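Local structure of SPD1 nuclease (Streptococcus pyogenes, 2XGR) at residues N47-K52 and G208-I213; P194-L199 and T229-N234. The protein is a prophage-encoded extracellular DNase of the His-Me finger clan that probably hydrolyses DNA with the help of a bound metal ion. One frame throughout, in Å; residues are numbered along the deposited sequence.

Interaction 1. Residues N47-K52 and G208-I213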
loop_
_atom_site.group_PDB
_atom_site.type_symbol
_atom_site.label_atom_id
_atom_site.label_comp_id
_atom_site.label_asym_id
_atom_site.label_seq_id
_atom_site.Cartn_x
_atom_site.Cartn_y
_atom_site.Cartn_z
ATOM N N ASN A 47 -11.477 -3.882 16.582
ATOM C CA ASN A 47 -11.283 -3.157 15.316
ATOM C C ASN A 47 -12.351 -2.066 15.127
ATOM O O ASN A 47 -12.124 -1.088 14.417
ATOM C CB ASN A 47 -11.337 -4.168 14.153
ATOM C CG ASN A 47 -12.682 -4.877 14.064
ATOM O OD1 ASN A 47 -12.909 -5.941 14.716
ATOM N ND2 ASN A 47 -13.554 -4.337 13.251
ATOM N N THR A 48 -13.532 -2.222 15.757
ATOM C CA THR A 48 -14.614 -1.263 15.582
ATOM C C THR A 48 -14.325 0.083 16.231
ATOM O O THR A 48 -15.070 1.066 16.012
ATOM C CB THR A 48 -15.955 -1.819 16.191
ATOM O OG1 THR A 48 -15.645 -2.375 17.464
ATOM C CG2 THR A 48 -16.509 -2.973 15.296
ATOM N N VAL A 49 -13.236 0.194 16.984
ATOM C CA VAL A 49 -12.891 1.510 17.497
ATOM C C VAL A 49 -12.408 2.460 16.422
ATOM O O VAL A 49 -12.501 3.665 16.583
ATOM C CB VAL A 49 -11.830 1.540 18.633
ATOM C CG1 VAL A 49 -12.186 0.545 19.716
ATOM C CG2 VAL A 49 -10.403 1.285 18.053
ATOM N N SER A 50 -11.918 1.903 15.314
ATOM C CA SER A 50 -11.374 2.765 14.245
ATOM C C SER A 50 -12.418 2.924 13.157
ATOM O O SER A 50 -13.195 2.030 12.890
ATOM C CB SER A 50 -10.155 2.079 13.619
ATOM O OG SER A 50 -9.678 2.926 12.559
ATOM N N SER A 51 -12.503 4.089 12.592
ATOM C CA SER A 51 -13.349 4.266 11.409
ATOM C C SER A 51 -12.557 4.189 10.115
ATOM O O SER A 51 -13.090 4.450 9.044
ATOM C CB SER A 51 -14.092 5.626 11.510
ATOM O OG SER A 51 -13.171 6.724 11.443
ATOM N N LYS A 52 -11.282 3.818 10.216
ATOM C CA LYS A 52 -10.415 3.774 9.044
ATOM C C LYS A 52 -10.359 2.468 8.287
ATOM O O LYS A 52 -9.783 2.470 7.180
ATOM C CB LYS A 52 -8.987 4.116 9.443
ATOM C CG LYS A 52 -8.854 5.559 9.989
ATOM C CD LYS A 52 -7.373 5.813 10.272
ATOM C CE LYS A 52 -7.143 7.219 10.916
ATOM N NZ LYS A 52 -5.686 7.479 11.189
ATOM N N GLY A 208 -10.645 -10.205 16.492
ATOM C CA GLY A 208 -11.041 -8.871 15.997
ATOM C C GLY A 208 -10.299 -7.738 16.669
ATOM O O GLY A 208 -10.690 -6.600 16.486
ATOM N N GLU A 209 -9.219 -8.010 17.404
ATOM C CA GLU A 209 -8.461 -6.955 18.069
ATOM C C GLU A 209 -7.362 -6.410 17.150
ATOM O O GLU A 209 -6.765 -7.189 16.399
ATOM C CB GLU A 209 -7.884 -7.377 19.439
ATOM C CG GLU A 209 -9.081 -7.471 20.482
ATOM C CD GLU A 209 -8.729 -7.915 21.886
ATOM O OE1 GLU A 209 -7.553 -8.183 22.221
ATOM O OE2 GLU A 209 -9.698 -8.027 22.684
ATOM N N LEU A 210 -7.075 -5.110 17.264
ATOM C CA LEU A 210 -6.068 -4.478 16.389
ATOM C C LEU A 210 -4.676 -4.813 16.845
ATOM O O LEU A 210 -4.338 -4.683 18.064
ATOM C CB LEU A 210 -6.280 -2.981 16.358
ATOM C CG LEU A 210 -7.620 -2.587 15.780
ATOM C CD1 LEU A 210 -7.764 -1.058 15.708
ATOM C CD2 LEU A 210 -7.769 -3.263 14.347
ATOM N N LEU A 211 -3.802 -5.115 15.868
ATOM C CA LEU A 211 -2.422 -5.342 16.138
ATOM C C LEU A 211 -1.586 -4.256 15.434
ATOM O O LEU A 211 -1.656 -4.153 14.218
ATOM C CB LEU A 211 -1.999 -6.707 15.578
ATOM C CG LEU A 211 -2.959 -7.869 15.937
ATOM C CD1 LEU A 211 -2.570 -9.209 15.249
ATOM C CD2 LEU A 211 -3.044 -8.091 17.476
ATOM N N THR A 212 -0.827 -3.475 16.176
ATOM C CA THR A 212 -0.024 -2.426 15.527
ATOM C C THR A 212 1.183 -3.076 14.929
ATOM O O THR A 212 1.928 -3.724 15.616
ATOM C CB THR A 212 0.409 -1.287 16.483
ATOM O OG1 THR A 212 -0.742 -0.744 17.018
ATOM C CG2 THR A 212 1.033 -0.170 15.680
ATOM N N ILE A 213 1.372 -2.888 13.603
ATOM C CA ILE A 213 2.460 -3.574 12.911
ATOM C C ILE A 213 3.629 -2.595 12.713
ATOM O O ILE A 213 3.419 -1.469 12.269
ATOM C CB ILE A 213 1.970 -4.033 11.512
ATOM C CG1 ILE A 213 0.965 -5.184 11.655
ATOM C CG2 ILE A 213 3.238 -4.561 10.687
ATOM C CD1 ILE A 213 0.092 -5.549 10.389
#
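Asn47 and Gly208 meet through their backbones: Asn47 N donates to Gly208 O over 2.8 Å, with an N-H...O angle of 142°. Gly208 itself has a positive phi, a left-handed conformation suited to a residue without a side chain, and the strand 209-213 starts directly after it.

The tight part of the contact is the end of Leu210. With CG beside the backbone N and the chain then extended, the two methyl groups are carried forward to the 3-10 turn. CD2 comes to 3.6 Å from Asn47 CA, so the leucine packs against the backbone of Asn47 and the base of its side chain. The second branch is held more loosely, as CD1 stands 4.2 Å from Val49 CG2 and 4.5 Å from Ser50 CB. Beyond that, Ser51 and Lys52 make no contact with 208-213: Ser50 N returns to Asn47 O at 3.1 Å to close the turn, and Ser50 OG accepts from Lys52 N at 3.0 Å, an ST turn. Val49 is exposed, and a PEG molecule, probably from the crystallisation liquor, binds at Ser51 N.

Asn47 follows directly on strand 39-46, which pairs with strand 209-214. Leu210 makes backbone bonds with Thr43 and Tyr45 of strand 39-46, and the Asn47-Gly208 bond lies just past the end of that strand, next to the Leu210-Tyr45 bond. Leu210 also packs on Val202 and Ile204 of strand 196-204, while further along Leu211 and Ile213 lie against helix 160-173.

Interaction 2. Residues P194-L199 and T229-N234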
loop_
_atom_site.group_PDB
_atom_site.type_symbol
_atom_site.label_atom_id
_atom_site.label_comp_id
_atom_site.label_asym_id
_atom_site.label_seq_id
_atom_site.Cartn_x
_atom_site.Cartn_y
_atom_site.Cartn_z
ATOM N N PRO A 194 -0.721 11.632 -8.628
ATOM C CA PRO A 194 -0.705 12.059 -7.209
ATOM C C PRO A 194 0.648 12.532 -6.744
ATOM O O PRO A 194 1.639 11.958 -7.095
ATOM C CB PRO A 194 -1.106 10.763 -6.412
ATOM C CG PRO A 194 -0.691 9.610 -7.354
ATOM C CD PRO A 194 -0.710 10.171 -8.811
ATOM N N ARG A 195 0.716 13.566 -5.904
ATOM C CA ARG A 195 1.976 14.024 -5.343
ATOM C C ARG A 195 2.513 13.061 -4.306
ATOM O O ARG A 195 3.716 13.021 -4.052
ATOM C CB ARG A 195 1.721 15.358 -4.640
ATOM C CG ARG A 195 1.328 16.442 -5.660
ATOM C CD ARG A 195 2.493 17.207 -6.067
ATOM N NE ARG A 195 2.108 18.241 -7.074
ATOM C CZ ARG A 195 2.922 19.221 -7.452
ATOM N NH1 ARG A 195 4.120 19.280 -6.873
ATOM N NH2 ARG A 195 2.564 20.097 -8.431
ATOM N N GLN A 196 1.575 12.379 -3.641
ATOM C CA GLN A 196 1.906 11.516 -2.520
ATOM C C GLN A 196 1.012 10.285 -2.556
ATOM O O GLN A 196 -0.079 10.289 -3.132
ATOM C CB GLN A 196 1.683 12.197 -1.145
ATOM C CG GLN A 196 2.555 13.418 -0.955
ATOM C CD GLN A 196 2.160 14.187 0.261
ATOM O OE1 GLN A 196 0.970 14.273 0.606
ATOM N NE2 GLN A 196 3.150 14.726 0.950
ATOM N N ILE A 197 1.483 9.198 -1.917
ATOM C CA ILE A 197 0.596 8.045 -1.680
ATOM C C ILE A 197 0.628 7.723 -0.199
ATOM O O ILE A 197 1.707 7.701 0.418
ATOM C CB ILE A 197 1.191 6.755 -2.449
ATOM C CG1 ILE A 197 1.353 7.064 -3.946
ATOM C CG2 ILE A 197 0.312 5.488 -2.181
ATOM C CD1 ILE A 197 0.055 7.170 -4.772
ATOM N N GLU A 198 -0.550 7.480 0.377
ATOM C CA GLU A 198 -0.672 7.161 1.801
ATOM C C GLU A 198 -0.877 5.652 1.955
ATOM O O GLU A 198 -1.873 5.139 1.418
ATOM C CB GLU A 198 -1.947 7.829 2.339
ATOM C CG GLU A 198 -2.158 7.595 3.799
ATOM C CD GLU A 198 -3.535 8.014 4.310
ATOM O OE1 GLU A 198 -3.608 9.144 4.846
ATOM O OE2 GLU A 198 -4.517 7.212 4.262
ATOM N N LEU A 199 0.019 4.949 2.681
ATOM C CA LEU A 199 -0.169 3.574 2.997
ATOM C C LEU A 199 -0.661 3.490 4.427
ATOM O O LEU A 199 0.001 3.992 5.321
ATOM C CB LEU A 199 1.229 2.844 2.964
ATOM C CG LEU A 199 1.816 2.609 1.553
ATOM C CD1 LEU A 199 2.320 3.942 0.913
ATOM C CD2 LEU A 199 2.993 1.616 1.664
ATOM N N THR A 229 0.165 4.862 9.469
ATOM C CA THR A 229 0.113 5.482 8.149
ATOM C C THR A 229 1.513 5.922 7.770
ATOM O O THR A 229 2.216 6.512 8.584
ATOM C CB THR A 229 -0.823 6.698 8.188
ATOM O OG1 THR A 229 -2.121 6.287 8.656
ATOM C CG2 THR A 229 -1.002 7.371 6.755
ATOM N N VAL A 230 1.878 5.681 6.509
ATOM C CA VAL A 230 3.176 6.089 5.945
ATOM C C VAL A 230 2.834 6.952 4.732
ATOM O O VAL A 230 1.982 6.541 3.898
ATOM C CB VAL A 230 3.955 4.790 5.489
ATOM C CG1 VAL A 230 5.120 5.258 4.641
ATOM C CG2 VAL A 230 4.451 4.075 6.741
ATOM N N ILE A 231 3.416 8.157 4.623
ATOM C CA ILE A 231 3.139 9.009 3.441
ATOM C C ILE A 231 4.403 9.049 2.589
ATOM O O ILE A 231 5.482 9.446 3.065
ATOM C CB ILE A 231 2.734 10.489 3.856
ATOM C CG1 ILE A 231 1.457 10.449 4.677
ATOM C CG2 ILE A 231 2.604 11.405 2.583
ATOM C CD1 ILE A 231 1.077 11.796 5.344
ATOM N N LEU A 232 4.301 8.550 1.369
ATOM C CA LEU A 232 5.445 8.544 0.464
ATOM C C LEU A 232 5.272 9.542 -0.638
ATOM O O LEU A 232 4.155 9.744 -1.143
ATOM C CB LEU A 232 5.620 7.136 -0.167
ATOM C CG LEU A 232 5.860 6.023 0.841
ATOM C CD1 LEU A 232 6.041 4.630 0.107
ATOM C CD2 LEU A 232 7.118 6.323 1.625
ATOM N N GLU A 233 6.385 10.160 -1.031
ATOM C CA GLU A 233 6.343 11.127 -2.129
ATOM C C GLU A 233 6.393 10.436 -3.470
ATOM O O GLU A 233 7.203 9.504 -3.682
ATOM C CB GLU A 233 7.562 12.133 -2.008
ATOM C CG GLU A 233 7.617 12.933 -0.731
ATOM C CD GLU A 233 6.460 13.931 -0.551
ATOM O OE1 GLU A 233 5.995 14.545 -1.546
ATOM O OE2 GLU A 233 5.980 14.045 0.609
ATOM N N ASN A 234 5.589 10.915 -4.415
ATOM C CA ASN A 234 5.598 10.397 -5.770
ATOM C C ASN A 234 6.541 11.314 -6.580
ATOM O O ASN A 234 6.090 12.279 -7.228
ATOM C CB ASN A 234 4.203 10.375 -6.365
ATOM C CG ASN A 234 4.113 9.608 -7.679
ATOM O OD1 ASN A 234 5.065 8.896 -8.077
ATOM N ND2 ASN A 234 2.946 9.665 -8.310
HETATM O O HOH W 1 5.702 14.842 -4.449
#
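This contact is the antiparallel pairing of strands 196-204 and 228-233 within the main sheet, with short-segment axes 4.6 Å apart at 162°. Ile197 and Leu232 form one hydrogen-bonded pair (Ile197 N to Leu232 O, 2.8 Å) and Leu199 with Val230 the next (Val230 N to Leu199 O, 2.8 Å).

Leu199 CD1 meets Leu232 CD1 at 3.9 Å on the buried face, where Met160 and Tyr163 of helix 160-173 cover Leu199 and Leu144 of helix 142-146 touches Leu232. On the other face, Gln196 and Glu233 point the same way: a bend at chi2 of Glu233 (-66°), while Gln196 stays extended, lets OE2 take Gln196 NE2 at 2.9 Å on its syn side, tilted 24° from the carboxylate plane. Ile231 CG2 packs on the glutamine amide.

At the end of the pair, Asn234 N donates to Arg195 O, and Asn234 ND2 to Pro194 O at 2.9 Å, in the carbonyl plane. The same amide also bonds Ala139 O, ending strand 137-139, and Thr141 N, before helix 142-146. An antiparallel pair with an apolar face packed on helices and a mixed, more exposed face is typical of a two-layer alpha/beta arrangement.

Both contacts belong to the same antiparallel sheet, since strands 196-204 and 209-214 follow each other in the chain and pair, yet their centres lie 21 Å apart and they do not touch. Interaction 1 sits toward the periphery, about 17 Å from the chain centre, and buries 196 Å² through one backbone bond and one leucine. Interaction 2, about 9 Å from the centre, buries 586 Å² through repeated backbone bonds. Helix 160-173 is shared: residues of 208-213 pack on it, as do Leu199 and Val230. Polar side-chain bonds cross between the segments in interaction 2, whereas the side-chain packing described in interaction 1 is apolar.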